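Local structure of universal stress protein (Pseudomonas aeruginosa UCBPP-PA14, 7MQ5) at residues K105-R117 and L255-L267. The protein is a putative universal stress protein of unknown function, probably a tandem pair of related alpha/beta domains of the kind found in universal stress proteins. Sequence-based numbering, arbitrary orientation. Where two conformers were deposited one is given.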
# COMPACT_ATOMS: atom_id res chain seq x y z
N LYS A 105 14.57 12.70 1.11
CA LYS A 105 13.97 11.94 -0.02
C LYS A 105 12.85 10.98 0.40
O LYS A 105 12.05 10.67 -0.48
CB LYS A 105 15.03 11.14 -0.78
CG LYS A 105 16.08 11.97 -1.51
CD LYS A 105 17.09 11.12 -2.26
CE LYS A 105 18.13 11.94 -2.99
NZ LYS A 105 17.53 12.83 -4.01
N ALA A 106 12.80 10.51 1.66
CA ALA A 106 11.77 9.51 2.04
C ALA A 106 10.47 10.14 2.57
O ALA A 106 9.47 9.43 2.65
CB ALA A 106 12.34 8.53 3.04
N ILE A 107 10.49 11.45 2.84
CA ILE A 107 9.32 12.16 3.44
C ILE A 107 8.20 12.32 2.41
O ILE A 107 8.44 12.94 1.35
CB ILE A 107 9.78 13.52 3.99
CG1 ILE A 107 10.94 13.39 4.97
CG2 ILE A 107 8.61 14.28 4.60
CD1 ILE A 107 10.63 12.56 6.20
N LEU A 108 6.99 11.85 2.72
CA LEU A 108 5.85 12.04 1.79
C LEU A 108 5.41 13.51 1.82
O LEU A 108 5.57 14.18 2.86
CB LEU A 108 4.67 11.14 2.20
CG LEU A 108 4.95 9.64 2.29
CD1 LEU A 108 3.64 8.91 2.55
CD2 LEU A 108 5.63 9.10 1.04
N THR A 109 4.84 13.97 0.72
CA THR A 109 4.36 15.37 0.67
C THR A 109 3.08 15.51 1.49
O THR A 109 2.36 14.55 1.74
CB THR A 109 4.08 15.82 -0.76
OG1 THR A 109 2.89 15.16 -1.23
CG2 THR A 109 5.25 15.56 -1.68
N PRO A 110 2.74 16.74 1.93
CA PRO A 110 1.48 16.95 2.63
C PRO A 110 0.27 16.46 1.81
O PRO A 110 -0.65 15.92 2.38
CB PRO A 110 1.48 18.46 2.86
CG PRO A 110 2.94 18.81 2.98
CD PRO A 110 3.61 17.93 1.96
N ASP A 111 0.30 16.63 0.49
CA ASP A 111 -0.87 16.19 -0.32
C ASP A 111 -0.91 14.66 -0.35
O ASP A 111 -2.01 14.09 -0.31
CB ASP A 111 -0.87 16.81 -1.71
CG ASP A 111 -2.20 16.61 -2.41
OD1 ASP A 111 -3.17 17.35 -2.09
OD2 ASP A 111 -2.29 15.66 -3.19
N ASP A 112 0.25 14.00 -0.42
CA ASP A 112 0.32 12.51 -0.35
C ASP A 112 -0.33 12.04 0.96
O ASP A 112 -1.05 11.04 0.97
CB ASP A 112 1.77 12.00 -0.32
CG ASP A 112 2.59 12.06 -1.60
OD1 ASP A 112 1.98 12.00 -2.68
OD2 ASP A 112 3.86 12.14 -1.49
N TRP A 113 -0.05 12.75 2.05
CA TRP A 113 -0.63 12.37 3.36
C TRP A 113 -2.16 12.51 3.33
O TRP A 113 -2.83 11.65 3.91
CB TRP A 113 0.03 13.14 4.49
CG TRP A 113 1.25 12.43 5.00
CD1 TRP A 113 2.56 12.80 4.93
CD2 TRP A 113 1.24 11.11 5.57
NE1 TRP A 113 3.35 11.82 5.49
CE2 TRP A 113 2.57 10.76 5.85
CE3 TRP A 113 0.22 10.20 5.83
CZ2 TRP A 113 2.89 9.55 6.46
CZ3 TRP A 113 0.54 8.98 6.39
CH2 TRP A 113 1.86 8.67 6.71
N LYS A 114 -2.69 13.54 2.68
CA LYS A 114 -4.16 13.71 2.63
C LYS A 114 -4.76 12.57 1.78
O LYS A 114 -5.82 12.07 2.13
CB LYS A 114 -4.51 15.10 2.12
CG LYS A 114 -4.21 16.20 3.14
CD LYS A 114 -4.50 17.60 2.66
CE LYS A 114 -4.21 18.63 3.72
NZ LYS A 114 -4.40 20.00 3.21
N LEU A 115 -4.07 12.18 0.71
CA LEU A 115 -4.55 11.05 -0.11
C LEU A 115 -4.60 9.79 0.77
O LEU A 115 -5.61 9.06 0.74
CB LEU A 115 -3.61 10.83 -1.30
CG LEU A 115 -3.91 9.59 -2.14
CD1 LEU A 115 -5.30 9.66 -2.73
CD2 LEU A 115 -2.86 9.42 -3.22
N LEU A 116 -3.52 9.52 1.49
CA LEU A 116 -3.50 8.29 2.33
C LEU A 116 -4.55 8.34 3.44
O LEU A 116 -5.11 7.30 3.78
CB LEU A 116 -2.11 8.12 2.93
CG LEU A 116 -1.02 7.73 1.95
CD1 LEU A 116 0.33 7.71 2.62
CD2 LEU A 116 -1.32 6.40 1.29
N ARG A 117 -4.79 9.52 4.00
CA ARG A 117 -5.77 9.66 5.10
C ARG A 117 -7.18 9.35 4.59
O ARG A 117 -7.87 8.51 5.20
CB ARG A 117 -5.66 11.09 5.63
CG ARG A 117 -6.60 11.43 6.77
CD ARG A 117 -6.19 12.74 7.41
NE ARG A 117 -4.81 12.69 7.90
CZ ARG A 117 -3.77 13.36 7.39
NH1 ARG A 117 -3.92 14.21 6.39
NH2 ARG A 117 -2.58 13.19 7.93
N LEU A 255 -6.44 8.96 11.97
CA LEU A 255 -6.74 7.54 11.64
C LEU A 255 -5.53 6.78 11.09
O LEU A 255 -5.61 5.56 11.00
CB LEU A 255 -7.93 7.50 10.68
CG LEU A 255 -7.70 8.07 9.28
CD1 LEU A 255 -7.10 7.02 8.34
CD2 LEU A 255 -9.03 8.57 8.71
N ILE A 256 -4.44 7.46 10.76
CA ILE A 256 -3.26 6.70 10.24
C ILE A 256 -2.53 6.04 11.42
O ILE A 256 -2.23 4.82 11.34
CB ILE A 256 -2.33 7.62 9.42
CG1 ILE A 256 -3.01 8.16 8.16
CG2 ILE A 256 -1.03 6.90 9.11
CD1 ILE A 256 -3.28 7.14 7.11
N GLY A 257 -2.29 6.80 12.48
CA GLY A 257 -1.58 6.29 13.66
C GLY A 257 -0.09 6.58 13.60
O GLY A 257 0.46 6.66 12.50
N ASN A 258 0.56 6.62 14.76
CA ASN A 258 2.00 6.99 14.79
C ASN A 258 2.87 5.97 14.05
O ASN A 258 3.81 6.39 13.35
CB ASN A 258 2.53 7.11 16.21
CG ASN A 258 3.97 7.57 16.24
OD1 ASN A 258 4.26 8.72 15.92
ND2 ASN A 258 4.88 6.68 16.62
N THR A 259 2.62 4.67 14.21
CA THR A 259 3.53 3.70 13.57
C THR A 259 3.51 3.91 12.05
O THR A 259 4.59 4.04 11.45
CB THR A 259 3.19 2.24 13.92
OG1 THR A 259 3.42 2.09 15.33
CG2 THR A 259 4.03 1.23 13.16
N ALA A 260 2.32 3.93 11.47
CA ALA A 260 2.25 4.07 10.00
C ALA A 260 2.79 5.44 9.57
O ALA A 260 3.44 5.50 8.51
CB ALA A 260 0.84 3.83 9.51
N GLU A 261 2.57 6.49 10.36
CA GLU A 261 3.11 7.83 9.98
C GLU A 261 4.63 7.77 9.87
O GLU A 261 5.20 8.17 8.83
CB GLU A 261 2.71 8.88 11.02
CG GLU A 261 1.26 9.30 10.95
CD GLU A 261 0.86 10.34 11.98
OE1 GLU A 261 1.67 10.61 12.89
OE2 GLU A 261 -0.25 10.88 11.86
N VAL A 262 5.28 7.24 10.89
CA VAL A 262 6.77 7.19 10.88
C VAL A 262 7.26 6.24 9.78
O VAL A 262 8.16 6.62 9.02
CB VAL A 262 7.31 6.77 12.26
CG1 VAL A 262 8.82 6.57 12.22
CG2 VAL A 262 6.93 7.78 13.34
N VAL A 263 6.68 5.05 9.68
CA VAL A 263 7.15 4.06 8.67
C VAL A 263 6.99 4.63 7.24
O VAL A 263 7.92 4.50 6.42
CB VAL A 263 6.39 2.73 8.88
CG1 VAL A 263 6.60 1.75 7.75
CG2 VAL A 263 6.75 2.13 10.23
N LEU A 264 5.86 5.25 6.94
CA LEU A 264 5.63 5.77 5.56
C LEU A 264 6.63 6.86 5.19
O LEU A 264 6.95 6.97 4.00
CB LEU A 264 4.19 6.28 5.46
CG LEU A 264 3.18 5.24 5.01
CD1 LEU A 264 1.76 5.58 5.45
CD2 LEU A 264 3.28 5.04 3.50
N ASP A 265 7.11 7.61 6.17
CA ASP A 265 8.08 8.71 5.93
C ASP A 265 9.53 8.20 6.00
O ASP A 265 10.42 9.03 5.80
CB ASP A 265 7.90 9.84 6.95
CG ASP A 265 6.90 10.93 6.56
OD1 ASP A 265 6.39 10.89 5.41
OD2 ASP A 265 6.65 11.81 7.40
N THR A 266 9.74 6.90 6.24
CA THR A 266 11.10 6.34 6.44
C THR A 266 11.42 5.26 5.41
O THR A 266 12.56 5.16 4.97
CB THR A 266 11.25 5.75 7.86
OG1 THR A 266 10.90 6.75 8.81
CG2 THR A 266 12.64 5.23 8.16
N LEU A 267 10.44 4.44 5.06
CA LEU A 267 10.71 3.30 4.15
C LEU A 267 11.23 3.79 2.80
O LEU A 267 10.77 4.84 2.30
CB LEU A 267 9.43 2.50 3.94
CG LEU A 267 8.97 1.65 5.12
CD1 LEU A 267 7.57 1.13 4.86
CD2 LEU A 267 9.92 0.49 5.39
O HOH W 1 5.78 13.94 5.80
O HOH W 2 -1.51 11.49 9.49
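Trp-113 reaches from helix 110-117 to helix 258-264, whose axis runs roughly antiparallel to its own, at 140° and 12.6 Å away, while the loop ahead of helix 110-117 brings Ile-107 up against Asp-265. One carboxylate oxygen here joins a loop to an aromatic ring. Asp-265 OD1 accepts from Leu-108 N at 2.9 Å, nearly straight at 165°, and from Trp-113 NE1 at 3.2 Å, more bent; the two donors arrive from opposite faces of the carboxylate plane. The indole N-H points to the oxygen close to its own ring plane, and ring and carboxylate stand 80° apart; the bond and the packing around the benzo end together restrain the indole's rotation. A water bridges Asp-265 OD2 and Leu-108 O. The benzo end of the indole meets Leu-264, with CD1 3.3 Å from Trp-113 CH2, and Ile-256, with CG2 3.8 Å from Trp-113 CZ3. Leu-108 CD1 and Leu-116 CD1 lie over one face of the ring, and Leu-116 meets Leu-264 tip to tip. Ile-256, its CG1 anti to the carbonyl carbon, has CD1 3.8 Å from Leu-116 O. The capping box of Thr-109 and Asp-112 starts helix 110-117, and Lys-127 donates to Ala-106 O, Leu-264 O and Leu-267 O, tying both segments together. Around this junction, helix 110-117 rests on helix 77-88 and strand 123-126, and helix 258-264 on helix 225-236, against the mixed sheet, where strands 123-126 and 270-274 run antiparallel side by side.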